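PDB 6Y1W: putative tryptophan halogenase from Xanthomonas campestris pv. campestris, which is thought to act as a flavin-dependent halogenase, probably using FAD to halogenate an aromatic substrate such as an indole. Local coordinates for residues V252-V257 with L307-T313; R356-R360 with Q380-E384. All coordinates share one frame; numbering follows the deposited sequence.

Contact 1: residues V252-V257 with L307-T313; sequences VQTESV and LQGRALT. With BUD ((2S,3S)-butane-2,3-diol), chain K.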
loop_
_atom_site.group_PDB
_atom_site.type_symbol
_atom_site.label_atom_id
_atom_site.label_comp_id
_atom_site.label_asym_id
_atom_site.label_seq_id
_atom_site.Cartn_x
_atom_site.Cartn_y
_atom_site.Cartn_z
ATOM N N VAL A 252 37.571 4.901 3.119
ATOM C CA VAL A 252 38.663 4.890 4.107
ATOM C C VAL A 252 38.065 5.050 5.498
ATOM O O VAL A 252 37.138 5.842 5.703
ATOM C CB VAL A 252 39.690 6.010 3.822
ATOM C CG1 VAL A 252 39.050 7.410 4.022
ATOM C CG2 VAL A 252 40.946 5.844 4.731
ATOM N N GLN A 253 38.648 4.343 6.473
ATOM C CA GLN A 253 38.236 4.481 7.857
ATOM C C GLN A 253 39.152 5.471 8.567
ATOM O O GLN A 253 40.338 5.586 8.257
ATOM C CB GLN A 253 38.242 3.108 8.569
ATOM C CG GLN A 253 37.438 2.013 7.846
ATOM C CD GLN A 253 35.914 2.347 7.656
ATOM O OE1 GLN A 253 35.142 2.349 8.617
ATOM N NE2 GLN A 253 35.495 2.609 6.405
ATOM N N THR A 254 38.589 6.206 9.511
ATOM C CA THR A 254 39.398 7.139 10.289
ATOM C C THR A 254 39.119 6.924 11.764
ATOM O O THR A 254 38.075 6.403 12.153
ATOM C CB THR A 254 39.123 8.616 9.939
ATOM O OG1 THR A 254 37.700 8.880 9.991
ATOM C CG2 THR A 254 39.681 8.967 8.552
ATOM N N GLU A 255 40.049 7.376 12.613
ATOM C CA GLU A 255 39.733 7.301 14.029
ATOM C C GLU A 255 38.624 8.296 14.397
ATOM O O GLU A 255 38.421 9.335 13.747
ATOM C CB GLU A 255 40.992 7.550 14.886
ATOM C CG GLU A 255 41.505 8.900 14.760
ATOM C CD GLU A 255 42.970 9.041 15.242
ATOM O OE1 GLU A 255 43.494 8.190 16.023
ATOM O OE2 GLU A 255 43.578 10.032 14.821
ATOM N N SER A 256 37.895 7.961 15.453
ATOM C CA SER A 256 36.921 8.886 16.010
ATOM C C SER A 256 37.628 10.102 16.604
ATOM O O SER A 256 38.707 9.984 17.200
ATOM C CB SER A 256 36.109 8.186 17.095
ATOM O OG SER A 256 35.622 6.934 16.618
ATOM N N VAL A 257 37.012 11.270 16.449
ATOM C CA VAL A 257 37.540 12.502 17.024
ATOM C C VAL A 257 36.595 13.095 18.050
ATOM O O VAL A 257 36.809 14.221 18.510
ATOM C CB VAL A 257 37.868 13.540 15.939
ATOM C CG1 VAL A 257 38.949 13.008 15.026
ATOM C CG2 VAL A 257 36.628 13.953 15.160
ATOM N N LEU A 307 38.530 14.706 5.549
ATOM C CA LEU A 307 38.680 13.748 6.644
ATOM C C LEU A 307 38.994 14.472 7.942
ATOM O O LEU A 307 39.603 15.548 7.950
ATOM C CB LEU A 307 39.788 12.730 6.353
ATOM C CG LEU A 307 39.546 11.742 5.196
ATOM C CD1 LEU A 307 40.701 10.771 5.039
ATOM C CD2 LEU A 307 38.267 10.960 5.424
ATOM N N GLN A 308 38.479 13.916 9.035
ATOM C CA GLN A 308 38.877 14.268 10.389
ATOM C C GLN A 308 39.488 13.040 11.035
ATOM O O GLN A 308 38.960 11.928 10.887
ATOM C CB GLN A 308 37.703 14.732 11.229
ATOM C CG GLN A 308 37.032 15.996 10.723
ATOM C CD GLN A 308 35.683 16.178 11.371
ATOM O OE1 GLN A 308 34.646 15.915 10.757
ATOM N NE2 GLN A 308 35.685 16.598 12.638
ATOM N N GLY A 309 40.608 13.236 11.718
ATOM C CA GLY A 309 41.310 12.153 12.366
ATOM C C GLY A 309 42.237 11.411 11.419
ATOM O O GLY A 309 42.135 11.491 10.189
ATOM N N ARG A 310 43.143 10.639 12.009
ATOM C CA ARG A 310 44.066 9.887 11.173
ATOM C C ARG A 310 43.346 8.722 10.491
ATOM O O ARG A 310 42.421 8.114 11.046
ATOM C CB ARG A 310 45.223 9.341 12.013
ATOM C CG ARG A 310 46.152 10.472 12.509
ATOM C CD ARG A 310 47.120 9.983 13.588
ATOM N NE ARG A 310 46.415 9.530 14.781
ATOM C CZ ARG A 310 47.006 9.046 15.878
ATOM N NH1 ARG A 310 48.334 8.946 15.930
ATOM N NH2 ARG A 310 46.276 8.674 16.910
ATOM N N ALA A 311 43.806 8.397 9.293
ATOM C CA ALA A 311 43.299 7.224 8.592
ATOM C C ALA A 311 43.733 5.944 9.288
ATOM O O ALA A 311 44.902 5.782 9.673
ATOM C CB ALA A 311 43.806 7.216 7.153
ATOM N N LEU A 312 42.810 4.975 9.365
ATOM C CA LEU A 312 43.057 3.671 9.968
ATOM C C LEU A 312 43.250 2.587 8.929
ATOM O O LEU A 312 43.653 1.478 9.285
ATOM C CB LEU A 312 41.884 3.249 10.875
ATOM C CG LEU A 312 41.728 4.164 12.055
ATOM C CD1 LEU A 312 40.542 3.712 12.915
ATOM C CD2 LEU A 312 42.979 4.099 12.886
ATOM N N THR A 313 42.909 2.874 7.662
ATOM C CA THR A 313 43.040 1.936 6.546
ATOM C C THR A 313 43.637 2.678 5.356
ATOM O O THR A 313 43.666 3.915 5.317
ATOM C CB THR A 313 41.679 1.312 6.165
ATOM O OG1 THR A 313 40.763 2.346 5.771
ATOM C CG2 THR A 313 41.076 0.537 7.366
HETATM C C1 BUD K . 43.274 -3.691 7.341
HETATM O O1 BUD K . 44.466 -1.736 8.137
HETATM C C2 BUD K . 44.112 -2.470 6.978
HETATM O O2 BUD K . 44.368 -0.834 5.190
HETATM C C3 BUD K . 43.455 -1.570 5.932
HETATM C C4 BUD K . 42.619 -2.293 4.915
HETATM O O HOH W 1 36.897 10.659 12.045
#
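Glu-255 and Arg-310 meet through a side-on salt bridge: NE of Arg-310 gives a nearly straight bond of 2.9 Å to OE2 of Glu-255, and NH2 of Arg-310 reaches the syn lone pair of OE1. The carboxylate and guanidinium planes are turned 40° against each other. OE2 of Glu-255 also accepts the backbone N of Arg-310 at 2.9 Å, from above the carboxylate plane and on the same face as NE, so three N-H groups of one residue hold the carboxylate. With CG between its own backbone N and carbonyl carbon (chi1 66°), the otherwise extended side chain of Glu-255 runs past N of Arg-310 to bring the carboxylate alongside the arginine.

Behind the ion pair the two backbones are joined. N of Glu-255 bonds to O of Arg-310, and N of Leu-312 bonds to O of Gln-253 at 2.8 Å, with Thr-254 and Ala-311 facing each other as a single bridge. The hydroxyl OG1 of Thr-313 extends the pairing by accepting N of Gln-253 at 3.0 Å. CD1 of Leu-312 lies against the peptide between Thr-254 and Glu-255. On the face of the strand that carries Val-252 and Thr-254, CG1 of Val-252 packs at 3.9 Å on CD1 of Leu-307. A water bridges OG1 of Thr-254 and the carbonyl oxygens of Glu-255 and Gln-308.

Further out, Asn-285 bonds to OG1 of Thr-254 and Arg-282 to OE1 of Gln-253, while CB of Thr-313 touches C3 of a bound butanediol at 3.4 Å. The arrangement is an isolated beta bridge, by which the loop after helix 296-306 is fastened to the end of strand 248-254 in a mixed sheet, just before the loop enters edge strand 316-319.

Contact 2: residues R356-R360 with Q380-E384; sequences RGIVR and QAAEE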
loop_
_atom_site.group_PDB
_atom_site.type_symbol
_atom_site.label_atom_id
_atom_site.label_comp_id
_atom_site.label_asym_id
_atom_site.label_seq_id
_atom_site.Cartn_x
_atom_site.Cartn_y
_atom_site.Cartn_z
ATOM N N ARG A 356 14.645 -7.153 1.462
ATOM C CA ARG A 356 13.386 -7.291 0.712
ATOM C C ARG A 356 13.401 -8.529 -0.176
ATOM O O ARG A 356 12.395 -9.241 -0.286
ATOM C CB ARG A 356 13.115 -6.055 -0.155
ATOM C CG ARG A 356 12.829 -4.794 0.651
ATOM C CD ARG A 356 11.543 -4.916 1.504
ATOM N NE ARG A 356 10.431 -5.276 0.639
ATOM C CZ ARG A 356 9.540 -6.225 0.907
ATOM N NH1 ARG A 356 9.626 -6.937 2.032
ATOM N NH2 ARG A 356 8.565 -6.470 0.029
ATOM N N GLY A 357 14.517 -8.785 -0.851
ATOM C CA GLY A 357 14.579 -9.952 -1.714
ATOM C C GLY A 357 14.392 -11.230 -0.915
ATOM O O GLY A 357 13.751 -12.177 -1.381
ATOM N N ILE A 358 14.964 -11.273 0.292
ATOM C CA ILE A 358 14.878 -12.467 1.147
ATOM C C ILE A 358 13.458 -12.632 1.692
ATOM O O ILE A 358 12.857 -13.723 1.634
ATOM C CB ILE A 358 15.892 -12.352 2.307
ATOM C CG1 ILE A 358 17.322 -12.396 1.793
ATOM C CG2 ILE A 358 15.626 -13.471 3.373
ATOM C CD1 ILE A 358 18.353 -11.895 2.830
ATOM N N VAL A 359 12.928 -11.570 2.292
ATOM C CA VAL A 359 11.604 -11.626 2.891
ATOM C C VAL A 359 10.565 -11.943 1.827
ATOM O O VAL A 359 9.658 -12.757 2.046
ATOM C CB VAL A 359 11.286 -10.306 3.618
ATOM C CG1 VAL A 359 9.778 -10.255 4.045
ATOM C CG2 VAL A 359 12.172 -10.199 4.856
ATOM N N ARG A 360 10.690 -11.334 0.651
ATOM C CA ARG A 360 9.727 -11.638 -0.403
ATOM C C ARG A 360 9.825 -13.094 -0.822
ATOM O O ARG A 360 8.797 -13.740 -1.060
ATOM C CB ARG A 360 9.941 -10.739 -1.619
ATOM C CG ARG A 360 8.777 -10.829 -2.614
ATOM C CD ARG A 360 9.109 -10.076 -3.893
ATOM N NE ARG A 360 9.519 -8.701 -3.580
ATOM C CZ ARG A 360 10.742 -8.216 -3.772
ATOM N NH1 ARG A 360 11.721 -8.957 -4.284
ATOM N NH2 ARG A 360 10.981 -6.949 -3.426
ATOM N N GLN A 380 6.928 -7.426 -8.251
ATOM C CA GLN A 380 7.068 -6.675 -7.013
ATOM C C GLN A 380 8.467 -6.101 -6.902
ATOM O O GLN A 380 8.635 -4.931 -6.541
ATOM C CB GLN A 380 6.770 -7.577 -5.813
ATOM C CG GLN A 380 5.333 -8.061 -5.668
ATOM C CD GLN A 380 5.125 -8.741 -4.320
ATOM O OE1 GLN A 380 5.856 -8.468 -3.351
ATOM N NE2 GLN A 380 4.139 -9.629 -4.244
ATOM N N ALA A 381 9.473 -6.899 -7.245
ATOM C CA ALA A 381 10.849 -6.404 -7.154
ATOM C C ALA A 381 11.052 -5.202 -8.065
ATOM O O ALA A 381 11.672 -4.205 -7.665
ATOM C CB ALA A 381 11.839 -7.505 -7.543
ATOM N N ALA A 382 10.547 -5.296 -9.296
ATOM C CA ALA A 382 10.724 -4.218 -10.266
ATOM C C ALA A 382 10.036 -2.936 -9.802
ATOM O O ALA A 382 10.614 -1.846 -9.892
ATOM C CB ALA A 382 10.195 -4.668 -11.632
ATOM N N GLU A 383 8.823 -3.044 -9.273
ATOM C CA GLU A 383 8.116 -1.856 -8.802
ATOM C C GLU A 383 8.836 -1.225 -7.624
ATOM O O GLU A 383 8.959 0.004 -7.550
ATOM C CB GLU A 383 6.673 -2.204 -8.431
ATOM C CG GLU A 383 5.810 -2.299 -9.681
ATOM C CD GLU A 383 4.482 -2.984 -9.486
ATOM O OE1 GLU A 383 4.095 -3.243 -8.332
ATOM O OE2 GLU A 383 3.828 -3.260 -10.516
ATOM N N GLU A 384 9.313 -2.044 -6.685
ATOM C CA GLU A 384 9.961 -1.477 -5.506
ATOM C C GLU A 384 11.258 -0.764 -5.865
ATOM O O GLU A 384 11.534 0.321 -5.333
ATOM C CB GLU A 384 10.220 -2.571 -4.468
ATOM C CG GLU A 384 8.958 -2.996 -3.744
ATOM C CD GLU A 384 9.265 -4.108 -2.728
ATOM O OE1 GLU A 384 10.340 -4.056 -2.091
ATOM O OE2 GLU A 384 8.434 -5.006 -2.554
#
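OE2 of Glu-384 is held by two arginines one helical turn apart: NH2 of Arg-356 bonds to it at 3.0 Å and NH2 of Arg-360, weakly, at 3.3 Å. Arg-356 takes the carboxylate side-on, its NE bonding to OE1 of Glu-384, also at 3.0 Å. Both oxygens are met by Arg-356 on their syn sides and lie close to its guanidinium plane; the two flat groups are only 18° from coplanar. Bends at chi2 and chi3 curl Arg-356 so that this edge faces the acid.

Arg-360 adds a looser hold, its NH2 standing equally far from OE1 of Glu-384 and its guanidinium turned 67° from the carboxylate. One face of that group is covered by the backbone at Gln-380 and Ala-381, with CB of Ala-381 3.6 Å from NH1 of Arg-360, and O of Arg-356 lies over the opposite face. Two positive groups around one buried carboxylate would be expected to keep it ionised.

NH1 of Arg-356 pairs with a bound MES molecule, probably from the crystallisation liquor, Arg-360 has a cation-pi contact with Tyr-377, and Gln-380 touches Phe-433 of the second subunit. The axes of the two segments, roughly antiparallel, come within 11.4 Å of each other, so long polar side chains span the gap between helices 350-363 and 371-397; on the far side of the first, Ile-358 packs against helix 25-39.

How the contacts relate
Going along the chain from the N terminus, contact 1 opens at the end of strand 248-254 and closes 50 residues later, once the chain has passed through strands 263-268, 272-278 and 283-289 and helix 296-306. Contact 2 begins afterwards and spans the much shorter connection between helices 350-363 and 371-397, so the two loops follow in series and neither nest nor cross. Contact 1 secures a loop at a margin of the seven-stranded mixed sheet; contact 2 joins two helices, the first of which packs on helix 25-39. Their centres are 36 Å apart, on opposite sides of the chain's centre, without touching.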